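Local coordinates for protein glutathione S-transferase (PDB 3NIV) that probably catalyses the glutathione-dependent isomerisation of maleylacetoacetate and may also act as a glutathione transferase, at residues Leu116-Leu119 against Lys120-Phe123; Asn124-Glu127 against Glu128-Leu131; Trp137-Thr140 against Gly141-Phe145; Glu147-Ala151 against Leu152-Lys156. All coordinates share one frame; numbering follows the deposited sequence.

Interaction 1 of 4, residues Leu116-Leu119 against Lys120-Phe123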
# COMPACT_ATOMS: atom_id res chain seq x y z
N LEU A 116 -9.91 10.36 10.50
CA LEU A 116 -10.03 11.46 11.42
C LEU A 116 -11.48 11.55 11.88
O LEU A 116 -11.74 11.85 13.04
CB LEU A 116 -9.58 12.75 10.75
CG LEU A 116 -8.22 12.65 10.07
CD1 LEU A 116 -7.77 14.03 9.61
CD2 LEU A 116 -7.18 12.03 11.00
N ASN A 117 -12.41 11.27 10.98
CA ASN A 117 -13.83 11.33 11.31
C ASN A 117 -14.27 10.21 12.25
O ASN A 117 -15.13 10.41 13.09
CB ASN A 117 -14.68 11.33 10.05
CG ASN A 117 -14.76 12.68 9.41
OD1 ASN A 117 -14.42 13.68 10.04
ND2 ASN A 117 -15.20 12.73 8.16
N ARG A 118 -13.66 9.05 12.10
CA ARG A 118 -13.94 7.95 13.02
C ARG A 118 -13.47 8.31 14.42
O ARG A 118 -14.10 7.93 15.41
CB ARG A 118 -13.26 6.67 12.55
CG ARG A 118 -13.62 5.46 13.40
CD ARG A 118 -14.93 4.82 12.96
NE ARG A 118 -15.30 3.73 13.86
CZ ARG A 118 -16.46 3.09 13.82
NH1 ARG A 118 -17.38 3.41 12.93
NH2 ARG A 118 -16.69 2.12 14.69
N LEU A 119 -12.36 9.03 14.52
CA LEU A 119 -11.86 9.45 15.82
C LEU A 119 -12.84 10.41 16.46
O LEU A 119 -13.09 10.36 17.66
CB LEU A 119 -10.51 10.14 15.69
CG LEU A 119 -9.42 9.19 15.21
CD1 LEU A 119 -8.11 9.94 15.10
CD2 LEU A 119 -9.30 7.99 16.15
N LYS A 120 -13.42 11.27 15.63
CA LYS A 120 -14.41 12.23 16.09
C LYS A 120 -15.73 11.55 16.45
O LYS A 120 -16.32 11.86 17.49
CB LYS A 120 -14.59 13.34 15.05
CG LYS A 120 -13.56 14.42 15.20
CD LYS A 120 -13.04 14.94 13.87
CE LYS A 120 -13.94 16.00 13.28
NZ LYS A 120 -13.23 16.70 12.17
N GLU A 121 -16.20 10.63 15.62
CA GLU A 121 -17.41 9.91 15.93
C GLU A 121 -17.21 9.07 17.21
O GLU A 121 -17.79 9.36 18.25
CB GLU A 121 -17.81 9.00 14.77
CG GLU A 121 -18.97 8.06 15.09
CD GLU A 121 -18.78 6.67 14.49
OE1 GLU A 121 -18.34 6.59 13.32
OE2 GLU A 121 -19.06 5.65 15.19
N GLN A 122 -16.37 8.05 17.12
CA GLN A 122 -16.18 7.11 18.21
C GLN A 122 -15.69 7.76 19.48
O GLN A 122 -16.06 7.35 20.58
CB GLN A 122 -15.17 6.04 17.83
CG GLN A 122 -15.77 4.82 17.20
CD GLN A 122 -14.83 3.63 17.27
OE1 GLN A 122 -14.37 3.13 16.24
NE2 GLN A 122 -14.54 3.16 18.48
N PHE A 123 -14.82 8.75 19.35
CA PHE A 123 -14.09 9.23 20.51
C PHE A 123 -14.28 10.72 20.73
O PHE A 123 -13.69 11.29 21.65
CB PHE A 123 -12.61 8.87 20.40
CG PHE A 123 -12.36 7.40 20.24
CD1 PHE A 123 -12.43 6.55 21.33
CD2 PHE A 123 -12.04 6.87 19.00
CE1 PHE A 123 -12.19 5.19 21.19
CE2 PHE A 123 -11.80 5.50 18.84
CZ PHE A 123 -11.87 4.66 19.94
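The Arg118 side chain starts with CG trans to its own backbone N (chi1 -175°) and then bends at chi2 (84°), which carries its guanidinium along the helix toward Glu121 and Gln122, one turn further on. Arg118 NE donates to Gln122 OE1 at 2.6 Å. The donor sits in the carbonyl plane of the amide, on a lone pair, with an N-H...O angle of 145°, although OE1 itself lies somewhat out of the guanidinium plane. Arg118 NH2 adds a weak second bond to the same oxygen, Gln122 OE1, at 3.0 Å. This oxygen lies at the guanidinium edge, and the amide plane is nearly perpendicular to that of the guanidinium. Over one guanidinium face comes Glu121 OE2, offset toward the rim, while Glu121 OE1 is 3.3 Å from Arg118 NH1, a salt bridge that rests on charge alone because no N-H points at the oxygen. These are i to i+3 and i to i+4 contacts on the last turns of helix 113-123, in the all-helical C-terminal domain of the GST fold. The backbone runs on in regular bonds, such as Glu121 N to Asn117 O at 2.8 Å. On another side of the helix, Leu119 CD2 lies 4.1 Å from Phe123 CD2, an apolar contact between a leucine methyl and the ring. The Phe123 ring stacks on Phe123 of the second subunit, and Leu119 also packs on Trp133 of helix 127-149.

Interaction 2 of 4, residues Asn124-Glu127 against Glu128-Leu131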
# COMPACT_ATOMS: atom_id res chain seq x y z
N ASN A 124 -15.11 11.34 19.90
CA ASN A 124 -15.31 12.78 19.98
C ASN A 124 -13.99 13.48 20.14
O ASN A 124 -13.84 14.35 20.99
CB ASN A 124 -16.23 13.14 21.16
CG ASN A 124 -17.59 12.46 21.08
OD1 ASN A 124 -18.34 12.62 20.10
ND2 ASN A 124 -17.92 11.70 22.12
N ALA A 125 -13.00 13.08 19.34
CA ALA A 125 -11.70 13.73 19.35
C ALA A 125 -11.81 15.25 19.11
O ALA A 125 -12.39 15.70 18.11
CB ALA A 125 -10.78 13.09 18.31
N ASN A 126 -11.26 16.03 20.03
CA ASN A 126 -11.20 17.48 19.86
C ASN A 126 -10.08 17.78 18.88
O ASN A 126 -9.38 16.88 18.44
CB ASN A 126 -10.94 18.16 21.20
CG ASN A 126 -9.55 17.85 21.75
OD1 ASN A 126 -8.56 17.91 21.02
ND2 ASN A 126 -9.48 17.52 23.03
N GLU A 127 -9.90 19.06 18.57
CA GLU A 127 -8.93 19.46 17.57
C GLU A 127 -7.48 19.11 17.93
O GLU A 127 -6.74 18.63 17.08
CB GLU A 127 -9.09 20.93 17.24
CG GLU A 127 -7.82 21.63 16.83
CD GLU A 127 -8.05 23.07 16.44
OE1 GLU A 127 -7.18 23.91 16.73
OE2 GLU A 127 -9.11 23.37 15.85
N GLU A 128 -7.06 19.34 19.17
CA GLU A 128 -5.69 19.00 19.56
C GLU A 128 -5.44 17.49 19.48
O GLU A 128 -4.32 17.05 19.17
CB GLU A 128 -5.34 19.53 20.96
CG GLU A 128 -5.90 18.73 22.15
CD GLU A 128 -5.65 19.42 23.51
OE1 GLU A 128 -6.64 19.70 24.24
OE2 GLU A 128 -4.46 19.70 23.84
N GLN A 129 -6.48 16.71 19.75
CA GLN A 129 -6.38 15.26 19.68
C GLN A 129 -6.17 14.79 18.25
O GLN A 129 -5.27 14.00 17.97
CB GLN A 129 -7.61 14.62 20.31
CG GLN A 129 -7.84 15.07 21.74
CD GLN A 129 -9.05 14.40 22.39
OE1 GLN A 129 -10.11 14.27 21.79
NE2 GLN A 129 -8.88 13.96 23.64
N VAL A 130 -6.99 15.27 17.32
CA VAL A 130 -6.78 14.89 15.93
C VAL A 130 -5.37 15.28 15.47
O VAL A 130 -4.73 14.54 14.73
CB VAL A 130 -7.85 15.49 15.01
CG1 VAL A 130 -7.55 15.14 13.55
CG2 VAL A 130 -9.22 14.96 15.39
N LEU A 131 -4.89 16.43 15.92
CA LEU A 131 -3.55 16.89 15.55
C LEU A 131 -2.44 16.02 16.13
O LEU A 131 -1.42 15.77 15.48
CB LEU A 131 -3.33 18.33 15.99
CG LEU A 131 -3.59 19.37 14.91
CD1 LEU A 131 -2.60 19.17 13.75
CD2 LEU A 131 -5.05 19.28 14.44
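Asn126 and Gln129 exchange hydrogen bonds in a capping box at the start of helix 127-149. Asn126, the N-cap residue, accepts through OD1 from Gln129 N at 2.7 Å, with an N-H...O angle of 159°; in return Asn126 N donates to Gln129 OE1, also at 2.7 Å. Asn126 reaches the first turn because its CG stands between the backbone N and the carbonyl carbon (chi1 67°). The backbone takes over with Val130 N to Asn126 O at 3.1 Å and Leu131 N to Glu127 O at 3.1 Å.

The same two residues also meet by packing. Their side-chain amides are stacked, the planes 26° apart, and Asn126 ND2 lies 3.2 Å from Gln129 CD. Ala125 CB touches Val130 CG2 at 3.8 Å, an apolar pair just outside the box.

Asn124 is the first residue past helix 113-123, with positive phi, and residues 124-126 form the short link between helices 113-123 and 127-149. Ala125 packs on Leu119, and Val130 packs on Leu116 and Lys120 of the earlier helix, while Gln129 O accepts a hydrogen bond from Gln122 NE2 of the second subunit.

Interaction 3 of 4, residues Trp137-Thr140 against Gly141-Phe145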
# COMPACT_ATOMS: atom_id res chain seq x y z
N TRP A 137 1.75 9.92 13.29
CA TRP A 137 2.07 9.05 12.17
C TRP A 137 3.01 9.76 11.23
O TRP A 137 3.78 9.11 10.51
CB TRP A 137 0.80 8.54 11.47
CG TRP A 137 -0.14 7.90 12.42
CD1 TRP A 137 -1.40 8.30 12.72
CD2 TRP A 137 0.12 6.76 13.25
NE1 TRP A 137 -1.95 7.48 13.66
CE2 TRP A 137 -1.04 6.53 14.01
CE3 TRP A 137 1.22 5.90 13.41
CZ2 TRP A 137 -1.15 5.48 14.92
CZ3 TRP A 137 1.12 4.87 14.31
CH2 TRP A 137 -0.05 4.66 15.06
N LEU A 138 2.98 11.09 11.24
CA LEU A 138 3.95 11.83 10.44
C LEU A 138 5.36 11.56 10.97
O LEU A 138 6.26 11.21 10.19
CB LEU A 138 3.63 13.32 10.38
CG LEU A 138 2.64 13.67 9.26
CD1 LEU A 138 3.19 13.34 7.89
CD2 LEU A 138 1.38 12.90 9.44
N LYS A 139 5.54 11.66 12.28
CA LYS A 139 6.86 11.44 12.87
C LYS A 139 7.35 10.03 12.57
O LYS A 139 8.49 9.84 12.15
CB LYS A 139 6.84 11.67 14.39
CG LYS A 139 8.23 11.92 14.97
CD LYS A 139 8.35 11.53 16.44
CE LYS A 139 9.83 11.29 16.81
NZ LYS A 139 10.02 10.40 18.01
N THR A 140 6.49 9.04 12.81
CA THR A 140 6.88 7.66 12.62
C THR A 140 7.27 7.39 11.17
O THR A 140 8.29 6.76 10.91
CB THR A 140 5.75 6.71 13.03
OG1 THR A 140 5.43 6.96 14.41
CG2 THR A 140 6.20 5.27 12.90
N GLY A 141 6.45 7.88 10.25
CA GLY A 141 6.68 7.71 8.82
C GLY A 141 7.87 8.46 8.27
O GLY A 141 8.61 7.94 7.44
N PHE A 142 8.08 9.68 8.73
CA PHE A 142 9.23 10.44 8.25
C PHE A 142 10.55 9.95 8.88
O PHE A 142 11.58 9.94 8.22
CB PHE A 142 9.03 11.94 8.45
CG PHE A 142 8.03 12.53 7.50
CD1 PHE A 142 7.93 12.07 6.20
CD2 PHE A 142 7.19 13.56 7.89
CE1 PHE A 142 7.01 12.62 5.30
CE2 PHE A 142 6.27 14.12 7.00
CZ PHE A 142 6.18 13.65 5.71
N ASP A 143 10.50 9.52 10.13
CA ASP A 143 11.65 8.90 10.75
C ASP A 143 12.10 7.75 9.85
O ASP A 143 13.26 7.69 9.43
CB ASP A 143 11.31 8.34 12.13
CG ASP A 143 11.21 9.42 13.20
OD1 ASP A 143 11.42 10.61 12.87
OD2 ASP A 143 10.93 9.08 14.37
N ALA A 144 11.19 6.84 9.55
CA ALA A 144 11.55 5.64 8.81
C ALA A 144 12.04 6.01 7.42
O ALA A 144 13.03 5.48 6.93
CB ALA A 144 10.38 4.67 8.73
N PHE A 145 11.35 6.95 6.79
CA PHE A 145 11.72 7.36 5.45
C PHE A 145 13.11 8.02 5.36
O PHE A 145 13.88 7.75 4.45
CB PHE A 145 10.65 8.31 4.91
CG PHE A 145 10.65 8.43 3.42
CD1 PHE A 145 11.56 9.26 2.78
CD2 PHE A 145 9.73 7.75 2.66
CE1 PHE A 145 11.56 9.38 1.40
CE2 PHE A 145 9.71 7.86 1.29
CZ PHE A 145 10.63 8.69 0.66
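The Phe142 ring is approached obliquely by a methyl of Leu138: Leu138 CD1 lies 3.3 Å from Phe142 CE2 and 3.7 Å from Phe142 CZ. Beyond this pair, Tyr188 meets the Phe142 ring with the planes at about 55°, and Gln174 and Ala178 of helix 166-180 also pack against it. The indole of Trp137 turns elsewhere, to an edge-to-face arrangement with Trp133. Leu138 and Phe142 lie side by side and point the same way, each with CG opposite its carbonyl carbon (chi1 -86° and -73°), which is how residues four apart on one helix bring their ends together.

The carboxylate of Asp143 folds back over the preceding turn, where both its oxygens face another acceptor: Asp143 OD1 is 3.1 Å from Lys139 O, a close approach that looks strained. The extended Lys139 chain passes the carboxylate, with CE 3.5 Å from Asp143 OD2, while Lys139 NZ stands 4.0 Å from Asp143 OD2, a long salt bridge. The stronger partner of the carboxylate is Tyr188, whose OH is hydrogen-bonded to OD1.

The Leu138-Phe142 and Lys139-Asp143 pairs both lie within helix 127-149, a long helix of the C-terminal GST domain, whose regular i to i+4 bonding includes Phe142 N to Leu138 O at 2.8 Å and Asp143 N to Lys139 O at 2.9 Å. Thr140 OG1 is hydrogen-bonded to His136 O.

Chemically, Tyr188 joins the apolar and the charged pair, since it meets both. The long Lys139 bridge probably contributes less to fixing Asp143 than the Tyr188 bond does, though the ammonium may partly offset the crowding of the carboxylate by Lys139 O.

Interaction 4 of 4, residues Glu147-Ala151 against Leu152-Lys156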
# COMPACT_ATOMS: atom_id res chain seq x y z
N GLU A 147 15.49 7.70 7.46
CA GLU A 147 16.36 6.58 7.75
C GLU A 147 16.92 5.92 6.50
O GLU A 147 18.13 5.95 6.25
CB GLU A 147 15.56 5.54 8.54
CG GLU A 147 16.03 5.35 9.95
CD GLU A 147 17.25 4.48 10.00
OE1 GLU A 147 18.22 4.86 10.69
OE2 GLU A 147 17.25 3.43 9.34
N LYS A 148 16.05 5.31 5.72
CA LYS A 148 16.49 4.56 4.56
C LYS A 148 17.09 5.53 3.55
O LYS A 148 17.97 5.19 2.76
CB LYS A 148 15.34 3.76 3.97
CG LYS A 148 14.72 2.77 4.96
CD LYS A 148 13.35 2.27 4.51
CE LYS A 148 13.42 0.88 3.87
NZ LYS A 148 13.50 -0.22 4.88
N LEU A 149 16.60 6.76 3.60
CA LEU A 149 17.09 7.82 2.74
C LEU A 149 18.60 7.97 2.96
O LEU A 149 19.38 8.10 2.00
CB LEU A 149 16.38 9.12 3.12
CG LEU A 149 15.91 10.07 2.03
CD1 LEU A 149 15.35 9.36 0.83
CD2 LEU A 149 14.89 11.01 2.64
N GLY A 150 18.99 7.91 4.23
CA GLY A 150 20.37 8.07 4.63
C GLY A 150 21.32 6.96 4.20
O GLY A 150 22.52 7.09 4.39
N ALA A 151 20.80 5.88 3.62
CA ALA A 151 21.67 4.79 3.19
C ALA A 151 21.89 4.82 1.68
O ALA A 151 22.65 4.01 1.13
CB ALA A 151 21.11 3.43 3.63
N LEU A 152 21.24 5.76 1.00
CA LEU A 152 21.35 5.87 -0.45
C LEU A 152 22.18 7.07 -0.90
O LEU A 152 22.37 8.04 -0.16
CB LEU A 152 19.97 5.93 -1.09
CG LEU A 152 18.93 4.89 -0.66
CD1 LEU A 152 17.59 5.17 -1.33
CD2 LEU A 152 19.39 3.46 -0.98
N GLU A 153 22.67 6.99 -2.13
CA GLU A 153 23.46 8.05 -2.71
C GLU A 153 22.66 8.70 -3.82
O GLU A 153 21.80 8.05 -4.43
CB GLU A 153 24.76 7.47 -3.26
CG GLU A 153 25.66 6.87 -2.17
CD GLU A 153 26.48 7.94 -1.44
OE1 GLU A 153 27.20 8.70 -2.14
OE2 GLU A 153 26.40 8.02 -0.19
N ARG A 154 22.92 9.97 -4.06
CA ARG A 154 22.17 10.75 -5.04
C ARG A 154 23.08 11.82 -5.64
O ARG A 154 24.06 12.21 -5.01
CB ARG A 154 20.94 11.38 -4.38
CG ARG A 154 21.25 12.26 -3.16
CD ARG A 154 19.98 12.70 -2.43
NE ARG A 154 19.26 11.57 -1.83
CZ ARG A 154 19.71 10.86 -0.81
NH1 ARG A 154 20.89 11.16 -0.29
NH2 ARG A 154 19.01 9.85 -0.32
N ASP A 155 22.75 12.28 -6.84
CA ASP A 155 23.48 13.35 -7.52
C ASP A 155 22.78 14.69 -7.32
O ASP A 155 23.37 15.76 -7.53
CB ASP A 155 23.61 13.06 -9.01
CG ASP A 155 24.98 12.54 -9.39
OD1 ASP A 155 25.66 11.98 -8.50
OD2 ASP A 155 25.39 12.70 -10.56
N LYS A 156 21.52 14.61 -6.92
CA LYS A 156 20.71 15.78 -6.65
C LYS A 156 19.79 15.46 -5.49
O LYS A 156 19.90 14.38 -4.90
CB LYS A 156 19.91 16.17 -7.90
CG LYS A 156 20.09 15.23 -9.08
CD LYS A 156 19.12 15.58 -10.20
CE LYS A 156 19.78 15.45 -11.57
NZ LYS A 156 20.67 16.62 -11.89
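Arg154 sends its side chain back to the end of helix 127-149, where its tip is bonded to Leu149 O. From CB, which points toward the helix end, CG takes the place between backbone N and carbonyl carbon (chi1 56°). CG and CD then carry the chain on until a bend at chi3 (65°) turns the guanidinium. NE binds Val158 O, in the loop that follows. Arg154 CZ comes within 4.0 Å of Leu149 O, and Arg154 NH2 makes the contact itself, donating to Leu149 O at 2.9 Å with an N-H...O angle of 159°. The carbonyl oxygen lies in the guanidinium plane, at its edge. Arg154 NH2 also binds Cys159 O, and it passes 3.9 Å from Leu149 CD1.

Leu149 O has a second donor, Leu152 N at 3.2 Å, which closes the type I turn from Leu149 to Leu152. The two donors reach Leu149 O from opposite faces of its carbonyl plane. Leu152 CG lies 3.6 Å from Lys148 O, and the side chain packs on Met99 and Phe160.

The arrangement lies where helix 127-149 of the C-terminal domain gives way to the loop before helix 166-180. Chemically, one carbonyl oxygen at the helix end is gripped by two N-H groups, and the guanidinium, bonded to three backbone carbonyls, ties this end to the loop. Its positive charge probably also suits the partial negative charge of a helix C-terminus.

Overall arrangement
All four contacts lie in the C-terminal domain of the GST fold and follow the chain in order. Interaction 1 ends helix 113-123 and interaction 2 starts helix 127-149; their centres are about 9 Å apart, they touch directly, and both meet the second subunit more extensively than interactions 3 and 4, which reach it through one residue each. Interactions 3 and 4 occupy the middle and end of helix 127-149, with centres about 16 Å apart. Interactions 2 and 4 are surface contacts at a helix start and a helix end, using side-chain amides in one and a guanidinium on a carbonyl in the other. Interactions 1 and 3 are partly buried, each combining a leucine-phenylalanine pair with a charged pair.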